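Local coordinates for superoxide reductase (Giardia intestinalis, PDB 4D7P), which probably reduces superoxide to hydrogen peroxide at a mononuclear iron centre, at residues E44-G49 / C99-C104. Numbering follows the deposited sequence.
Sequences EKHYIG and CNLHGC. With FE (Fe (III) ion), chain B.
His46 CG lies anti to the backbone N (chi1 -173°) and Cys99 SG does likewise (chi1 165°), which brings both side chains onto one iron. This is the superoxide reductase Fe(His)4Cys centre, set where strand 48-57 begins beside the end of strand 90-99, Ile48 and Cys99 forming an antiparallel non-hydrogen-bonded pair. Iron is held by His46 NE2 at 2.1 Å, Cys99 SG at 2.4 Å and His102 ND1; His19 and His40 supply the other two histidines, and Glu17 also belongs to the site. The His46 and His102 planes stand almost perpendicular. Leu101 CD1 lies over one face of the His46 ring, 3.5 Å from CG, while Cys99 SG and Asn100 OD1 sit at its edge. Asn100 ties the loops together beside the metal. Its CG is wedged between backbone N and carbonyl carbon (chi1 68°), laying the amide flat over the Tyr47 ring, CG 3.6 Å from CE2. OD1 accepts Tyr47 N at 2.9 Å, ND2 gives a nearly straight bond to Lys45 O, and Asn100 N reaches Tyr47 O, bracketing His46 in sequence. His102 and Gly103 both face Cys99 in a classic beta bulge, and His102 N points a weak 3.4 Å hydrogen bond at Cys99 SG.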
loop_
_atom_site.group_PDB
_atom_site.type_symbol
_atom_site.label_atom_id
_atom_site.label_comp_id
_atom_site.label_asym_id
_atom_site.label_seq_id
_atom_site.Cartn_x
_atom_site.Cartn_y
_atom_site.Cartn_z
ATOM N N GLU A 44 16.679 -4.918 -6.291
ATOM C CA GLU A 44 16.510 -4.734 -4.857
ATOM C C GLU A 44 17.092 -3.416 -4.377
ATOM O O GLU A 44 16.671 -2.888 -3.342
ATOM C CB GLU A 44 17.142 -5.892 -4.097
ATOM C CG GLU A 44 16.487 -7.209 -4.420
ATOM C CD GLU A 44 17.006 -8.347 -3.577
ATOM O OE1 GLU A 44 18.171 -8.272 -3.119
ATOM O OE2 GLU A 44 16.243 -9.318 -3.369
ATOM N N LYS A 45 18.054 -2.883 -5.122
ATOM C CA LYS A 45 18.710 -1.644 -4.714
ATOM C C LYS A 45 18.314 -0.451 -5.592
ATOM O O LYS A 45 18.589 0.702 -5.242
ATOM C CB LYS A 45 20.233 -1.819 -4.717
ATOM C CG LYS A 45 20.749 -2.796 -3.665
ATOM C CD LYS A 45 22.271 -2.968 -3.761
ATOM C CE LYS A 45 22.739 -4.083 -2.851
ATOM N NZ LYS A 45 22.359 -3.844 -1.425
ATOM N N HIS A 46 17.655 -0.717 -6.719
ATOM C CA HIS A 46 17.151 0.363 -7.575
ATOM C C HIS A 46 15.800 -0.022 -8.165
ATOM O O HIS A 46 15.697 -0.977 -8.949
ATOM C CB HIS A 46 18.137 0.696 -8.701
ATOM C CG HIS A 46 17.743 1.899 -9.515
ATOM N ND1 HIS A 46 18.226 2.130 -10.784
ATOM C CD2 HIS A 46 16.911 2.930 -9.234
ATOM C CE1 HIS A 46 17.719 3.261 -11.248
ATOM N NE2 HIS A 46 16.912 3.764 -10.332
ATOM N N TYR A 47 14.765 0.717 -7.789
ATOM C CA TYR A 47 13.410 0.317 -8.138
ATOM C C TYR A 47 12.445 1.492 -8.164
ATOM O O TYR A 47 12.650 2.489 -7.474
ATOM C CB TYR A 47 12.914 -0.737 -7.149
ATOM C CG TYR A 47 13.001 -0.316 -5.677
ATOM C CD1 TYR A 47 11.942 0.334 -5.066
ATOM C CD2 TYR A 47 14.132 -0.586 -4.909
ATOM C CE1 TYR A 47 11.996 0.710 -3.738
ATOM C CE2 TYR A 47 14.199 -0.204 -3.549
ATOM C CZ TYR A 47 13.112 0.445 -2.982
ATOM O OH TYR A 47 13.119 0.837 -1.653
ATOM N N ILE A 48 11.408 1.382 -8.983
ATOM C CA ILE A 48 10.248 2.230 -8.807
ATOM C C ILE A 48 9.293 1.429 -7.942
ATOM O O ILE A 48 8.829 0.343 -8.319
ATOM C CB ILE A 48 9.608 2.650 -10.138
ATOM C CG1 ILE A 48 10.446 3.770 -10.761
ATOM C CG2 ILE A 48 8.172 3.135 -9.923
ATOM C CD1 ILE A 48 10.082 4.053 -12.215
ATOM N N GLY A 49 9.058 1.949 -6.745
ATOM C CA GLY A 49 8.334 1.227 -5.725
ATOM C C GLY A 49 6.842 1.419 -5.827
ATOM O O GLY A 49 6.070 0.503 -5.509
ATOM N N CYS A 99 10.888 6.463 -7.532
ATOM C CA CYS A 99 12.090 5.645 -7.593
ATOM C C CYS A 99 12.926 5.912 -6.354
ATOM O O CYS A 99 13.107 7.068 -5.964
ATOM C CB CYS A 99 12.893 5.950 -8.852
ATOM S SG CYS A 99 14.586 5.315 -8.809
ATOM N N ASN A 100 13.437 4.856 -5.729
ATOM C CA ASN A 100 14.149 5.041 -4.467
ATOM C C ASN A 100 15.385 5.905 -4.664
ATOM O O ASN A 100 15.702 6.741 -3.827
ATOM C CB ASN A 100 14.536 3.699 -3.842
ATOM C CG ASN A 100 15.589 2.960 -4.654
ATOM O OD1 ASN A 100 15.457 2.809 -5.871
ATOM N ND2 ASN A 100 16.640 2.504 -3.986
ATOM N N LEU A 101 16.070 5.737 -5.788
ATOM C CA LEU A 101 17.300 6.487 -5.994
ATOM C C LEU A 101 17.015 7.879 -6.534
ATOM O O LEU A 101 17.728 8.825 -6.214
ATOM C CB LEU A 101 18.243 5.739 -6.942
ATOM C CG LEU A 101 18.832 4.434 -6.401
ATOM C CD1 LEU A 101 19.758 3.795 -7.425
ATOM C CD2 LEU A 101 19.562 4.665 -5.079
ATOM N N HIS A 102 15.957 8.021 -7.327
ATOM C CA HIS A 102 15.806 9.233 -8.130
ATOM C C HIS A 102 14.549 10.046 -7.879
ATOM O O HIS A 102 14.267 10.991 -8.614
ATOM C CB HIS A 102 15.891 8.858 -9.605
ATOM C CG HIS A 102 17.198 8.232 -9.970
ATOM N ND1 HIS A 102 17.291 7.072 -10.703
ATOM C CD2 HIS A 102 18.472 8.594 -9.671
ATOM C CE1 HIS A 102 18.563 6.742 -10.845
ATOM N NE2 HIS A 102 19.300 7.652 -10.229
ATOM N N GLY A 103 13.804 9.692 -6.839
ATOM C CA GLY A 103 12.675 10.503 -6.422
ATOM C C GLY A 103 11.435 10.338 -7.275
ATOM O O GLY A 103 11.297 9.350 -8.006
ATOM N N CYS A 104 10.528 11.312 -7.181
ATOM C CA CYS A 104 9.213 11.227 -7.824
ATOM C C CYS A 104 9.201 11.831 -9.214
ATOM O O CYS A 104 9.845 12.843 -9.459
ATOM C CB CYS A 104 8.150 11.920 -6.964
ATOM S SG CYS A 104 7.854 11.104 -5.360
HETATM FE FE FE B . 15.688 5.376 -10.910
#